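Local structure of endo-1,3-beta-glucanase (Streptomyces sioyaensis, 3DGT) at residues L143-N148 and Y193-D198; W80-I85 and L240-G245. The protein probably hydrolyses internal beta-1,3-glycosidic bonds of glucans through the family 16 catalytic domain that makes up this chain. All blocks are in the same frame, centred on the assembly; numbering follows the deposited sequence.

Contact 1: L143-N148 and Y193-D198; sequences LDIMEN and YTMEWD
Thr194 has its OG1 hydrogen-bonded to OE1 of Glu103, on the side of its strand turned away from 143-148, while its backbone receives the CG2 methyl of Ile145. The contact belongs to the beta-sandwich of the glycoside hydrolase 16 fold, where two layers of strands meet through side chains. Residues Glu142 to Glu147 match the E-x-D-x-x-E signature of this family, interrupted by a classic beta bulge in which Ile145 and Met146 both face Phe123 on strand 119-127. Two successive side chains therefore start toward strand 191-198, whereas Asp144 starts away from it, toward what is probably the cleft side.

Ile145 works with both branches. Ile145 CG2 lies 3.7 Å from Thr194 C, and Ile145 CD1, at the end of the other branch, reaches 3.7 Å from Met195 CB, the two side chains crossing at about a right angle. Farther along, Leu143 CD1 approaches Met195 SD at 4.1 Å. Met125 of strand 119-127 also touches Ile145 and Met195, and Phe208 of strand 205-210 touches Met195, so these buried apolar groups lie between the layers.

Met146 instead meets an aromatic ring. CG stands anti to the backbone N (chi1 180°) and comes over one face of Tyr193; bends at the next two torsions then lead the chain end away. Met146 SD lies above the same face, 5.3 Å from the centroid of the Tyr193 ring, a distant Met-aromatic contact, with CG of Met146 interposed at 3.7 Å from that centroid.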
# COMPACT_ATOMS: atom_id res chain seq x y z
N LEU A 143 2.33 6.72 4.06
CA LEU A 143 2.39 5.62 5.00
C LEU A 143 2.31 4.32 4.24
O LEU A 143 1.27 3.97 3.71
CB LEU A 143 1.25 5.73 6.02
CG LEU A 143 1.12 7.06 6.77
CD1 LEU A 143 -0.11 7.06 7.68
CD2 LEU A 143 2.37 7.39 7.57
N ASP A 144 3.45 3.64 4.14
CA ASP A 144 3.51 2.37 3.45
C ASP A 144 3.24 1.26 4.45
O ASP A 144 4.08 0.96 5.30
CB ASP A 144 4.88 2.19 2.79
CG ASP A 144 5.14 3.24 1.73
OD1 ASP A 144 4.21 3.54 0.95
OD2 ASP A 144 6.28 3.75 1.65
N ILE A 145 2.04 0.70 4.38
CA ILE A 145 1.58 -0.28 5.38
C ILE A 145 2.10 -1.69 5.07
O ILE A 145 2.43 -2.46 5.98
CB ILE A 145 0.04 -0.26 5.51
CG1 ILE A 145 -0.46 1.18 5.70
CG2 ILE A 145 -0.43 -1.17 6.66
CD1 ILE A 145 -1.99 1.29 5.68
N MET A 146 2.16 -2.01 3.78
CA MET A 146 2.82 -3.21 3.31
C MET A 146 3.49 -2.92 1.98
O MET A 146 2.84 -2.42 1.06
CB MET A 146 1.81 -4.36 3.15
CG MET A 146 2.39 -5.70 2.65
SD MET A 146 2.92 -5.80 0.90
CE MET A 146 1.36 -5.51 0.07
N GLU A 147 4.78 -3.21 1.89
CA GLU A 147 5.47 -3.34 0.62
C GLU A 147 6.26 -4.62 0.66
O GLU A 147 6.65 -5.10 1.73
CB GLU A 147 6.43 -2.18 0.36
CG GLU A 147 5.78 -0.86 0.08
CD GLU A 147 6.81 0.19 -0.22
OE1 GLU A 147 7.42 0.70 0.74
OE2 GLU A 147 7.04 0.50 -1.41
N ASN A 148 6.51 -5.18 -0.52
CA ASN A 148 7.33 -6.37 -0.65
C ASN A 148 7.96 -6.38 -2.03
O ASN A 148 7.42 -5.80 -2.98
CB ASN A 148 6.47 -7.62 -0.46
CG ASN A 148 7.20 -8.90 -0.85
OD1 ASN A 148 7.00 -9.42 -1.95
ND2 ASN A 148 8.06 -9.40 0.05
N TYR A 193 -2.28 -6.61 7.55
CA TYR A 193 -1.31 -5.52 7.61
C TYR A 193 -2.04 -4.28 8.08
O TYR A 193 -3.03 -3.87 7.48
CB TYR A 193 -0.70 -5.30 6.22
CG TYR A 193 -0.02 -6.54 5.69
CD1 TYR A 193 -0.74 -7.49 4.95
CD2 TYR A 193 1.32 -6.79 5.94
CE1 TYR A 193 -0.13 -8.64 4.50
CE2 TYR A 193 1.93 -7.95 5.50
CZ TYR A 193 1.21 -8.85 4.77
OH TYR A 193 1.84 -9.99 4.33
N THR A 194 -1.54 -3.69 9.16
CA THR A 194 -2.29 -2.65 9.88
C THR A 194 -1.42 -1.45 10.23
O THR A 194 -0.27 -1.60 10.63
CB THR A 194 -2.87 -3.23 11.20
OG1 THR A 194 -3.56 -4.45 10.92
CG2 THR A 194 -3.85 -2.25 11.86
N MET A 195 -2.01 -0.27 10.06
CA MET A 195 -1.40 0.97 10.50
C MET A 195 -2.34 1.56 11.55
O MET A 195 -3.52 1.77 11.26
CB MET A 195 -1.26 1.91 9.30
CG MET A 195 -0.53 3.23 9.55
SD MET A 195 -1.46 4.45 10.52
CE MET A 195 -2.93 4.67 9.53
N GLU A 196 -1.82 1.78 12.76
CA GLU A 196 -2.56 2.53 13.77
C GLU A 196 -1.95 3.92 13.94
O GLU A 196 -0.75 4.07 14.19
CB GLU A 196 -2.62 1.80 15.11
CG GLU A 196 -3.32 2.63 16.20
CD GLU A 196 -3.38 1.94 17.54
OE1 GLU A 196 -4.14 0.97 17.68
OE2 GLU A 196 -2.68 2.38 18.46
N TRP A 197 -2.81 4.92 13.78
CA TRP A 197 -2.44 6.32 13.86
C TRP A 197 -3.04 6.82 15.17
O TRP A 197 -4.26 6.91 15.31
CB TRP A 197 -3.06 7.02 12.65
CG TRP A 197 -2.81 8.49 12.44
CD1 TRP A 197 -2.20 9.39 13.28
CD2 TRP A 197 -3.27 9.23 11.31
NE1 TRP A 197 -2.22 10.65 12.70
CE2 TRP A 197 -2.88 10.57 11.50
CE3 TRP A 197 -3.95 8.88 10.14
CZ2 TRP A 197 -3.16 11.57 10.56
CZ3 TRP A 197 -4.24 9.86 9.21
CH2 TRP A 197 -3.84 11.19 9.42
N ASP A 198 -2.15 7.09 16.13
CA ASP A 198 -2.53 7.35 17.51
C ASP A 198 -2.33 8.83 17.86
O ASP A 198 -1.20 9.30 18.04
CB ASP A 198 -1.68 6.46 18.42
CG ASP A 198 -2.11 6.50 19.87
OD1 ASP A 198 -2.94 7.36 20.22
OD2 ASP A 198 -1.61 5.67 20.66

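Contact 2: W80-I85 and L240-G245; sequences WTSGRI and LNVAMG
Trp80 places CG anti to its carbonyl carbon (chi1 -78°), and Met244 places CG anti to its backbone N (chi1 -173°) before bending at both following torsions, which folds the thioether over the indole face. The result is a Met-aromatic contact: Met244 CG lies 3.7 Å from Trp80 CD2, and Met244 SD sits 4.3 Å from the centroid of the six-membered ring of Trp80, only 2° off its normal. With an alanine at Trp80, the thioether of Met244 would probably lose the flat surface on which it rests, and a gap would be likely to open toward Pro256 and Pro262.

The pairing illustrates how two antiparallel strands can stay joined past an irregularity. At the regular end, Ile85 and Leu240 exchange two backbone hydrogen bonds, with Ile85 N to Leu240 O at 2.9 Å. Next comes a bond of 3.2 Å from Val242 N to Gly83 O. Beyond it a side chain takes over: Ser82 OG donates to a lone pair of Val242 O, in the carbonyl plane, at 2.7 Å.

Arg84 and Asn241 form a non-hydrogen-bonded pair and run side by side, Arg84 CG 3.8 Å from Asn241 CB. Their polar ends look elsewhere: Arg84 to Asp33 and Tyr38, Asn241 OD1 to Trp124 NE1. As in family 16 relatives, that face is probably the side of the cleft.

On the other face, Ile85 and Leu240 pack against Trp30 of strand 30-32, and Leu240 also meets Phe123 of strand 119-127, which pairs with strand 236-244.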
# COMPACT_ATOMS: atom_id res chain seq x y z
N TRP A 80 4.45 -5.33 -20.01
CA TRP A 80 3.84 -5.58 -18.70
C TRP A 80 2.69 -4.64 -18.43
O TRP A 80 2.77 -3.44 -18.69
CB TRP A 80 4.88 -5.43 -17.59
CG TRP A 80 5.80 -6.61 -17.45
CD1 TRP A 80 7.06 -6.74 -17.97
CD2 TRP A 80 5.52 -7.83 -16.75
NE1 TRP A 80 7.58 -7.97 -17.63
CE2 TRP A 80 6.66 -8.66 -16.89
CE3 TRP A 80 4.41 -8.31 -16.03
CZ2 TRP A 80 6.73 -9.93 -16.33
CZ3 TRP A 80 4.48 -9.59 -15.46
CH2 TRP A 80 5.64 -10.38 -15.61
N THR A 81 1.60 -5.21 -17.90
CA THR A 81 0.50 -4.43 -17.35
C THR A 81 0.22 -4.88 -15.93
O THR A 81 0.57 -5.99 -15.56
CB THR A 81 -0.82 -4.56 -18.17
OG1 THR A 81 -1.14 -5.94 -18.37
CG2 THR A 81 -0.68 -3.85 -19.52
N SER A 82 -0.37 -4.00 -15.13
CA SER A 82 -0.81 -4.40 -13.80
C SER A 82 -1.94 -3.48 -13.35
O SER A 82 -2.52 -2.77 -14.17
CB SER A 82 0.36 -4.36 -12.81
OG SER A 82 0.01 -5.06 -11.63
N GLY A 83 -2.25 -3.51 -12.06
CA GLY A 83 -3.33 -2.69 -11.50
C GLY A 83 -2.84 -1.82 -10.36
O GLY A 83 -1.91 -2.18 -9.64
N ARG A 84 -3.50 -0.67 -10.24
CA ARG A 84 -3.22 0.33 -9.20
C ARG A 84 -4.51 1.09 -8.96
O ARG A 84 -4.94 1.88 -9.81
CB ARG A 84 -2.12 1.30 -9.65
CG ARG A 84 -1.75 2.37 -8.63
CD ARG A 84 -0.59 3.21 -9.15
NE ARG A 84 -0.38 4.43 -8.37
CZ ARG A 84 0.81 4.84 -7.91
NH1 ARG A 84 1.91 4.14 -8.14
NH2 ARG A 84 0.88 5.98 -7.22
N ILE A 85 -5.14 0.82 -7.82
CA ILE A 85 -6.41 1.47 -7.49
C ILE A 85 -6.28 2.29 -6.22
O ILE A 85 -5.48 1.94 -5.35
CB ILE A 85 -7.59 0.47 -7.40
CG1 ILE A 85 -7.40 -0.55 -6.27
CG2 ILE A 85 -7.79 -0.21 -8.75
CD1 ILE A 85 -8.65 -1.42 -6.06
N LEU A 240 -3.82 0.40 -3.50
CA LEU A 240 -3.40 -1.00 -3.68
C LEU A 240 -2.82 -1.14 -5.08
O LEU A 240 -3.42 -0.68 -6.05
CB LEU A 240 -4.61 -1.94 -3.55
CG LEU A 240 -5.22 -2.10 -2.16
CD1 LEU A 240 -6.59 -2.72 -2.29
CD2 LEU A 240 -4.34 -2.95 -1.27
N ASN A 241 -1.66 -1.78 -5.20
CA ASN A 241 -1.06 -2.01 -6.50
C ASN A 241 -0.10 -3.17 -6.52
O ASN A 241 0.35 -3.63 -5.47
CB ASN A 241 -0.33 -0.75 -7.00
CG ASN A 241 0.85 -0.38 -6.12
OD1 ASN A 241 0.69 0.20 -5.05
ND2 ASN A 241 2.05 -0.72 -6.58
N VAL A 242 0.22 -3.64 -7.72
CA VAL A 242 1.42 -4.46 -7.90
C VAL A 242 2.26 -3.82 -9.00
O VAL A 242 1.94 -3.89 -10.18
CB VAL A 242 1.11 -5.95 -8.20
CG1 VAL A 242 2.42 -6.73 -8.25
CG2 VAL A 242 0.17 -6.56 -7.15
N ALA A 243 3.33 -3.15 -8.59
CA ALA A 243 4.29 -2.61 -9.54
C ALA A 243 5.15 -3.75 -10.08
O ALA A 243 5.29 -4.79 -9.44
CB ALA A 243 5.15 -1.53 -8.88
N MET A 244 5.73 -3.54 -11.27
CA MET A 244 6.69 -4.47 -11.85
C MET A 244 8.00 -3.74 -12.13
O MET A 244 8.05 -2.85 -12.98
CB MET A 244 6.13 -5.07 -13.15
CG MET A 244 6.99 -6.18 -13.76
SD MET A 244 7.29 -7.54 -12.62
CE MET A 244 5.58 -7.75 -11.99
N GLY A 245 9.05 -4.12 -11.41
CA GLY A 245 10.36 -3.49 -11.57
C GLY A 245 10.48 -2.20 -10.78
O GLY A 245 9.70 -1.95 -9.86

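From the N terminus, the chain enters strand 80-87 and does not return to it until strand 236-244, so contact 2 closes a long loop of 154 residues. Contact 1 lies wholly within that loop and closes a shorter one, with 44 residues between its segments. The two do not touch, their centres being 19 Å apart and their nearest atoms about 6 Å, yet strand 119-127 links them: it pairs with 236-244 of contact 2 and with 142-144 and 146-147 of contact 1. Contact 2 thus joins neighbouring strands edge to edge, whereas contact 1 ties that layer to strand 191-198 of the facing one.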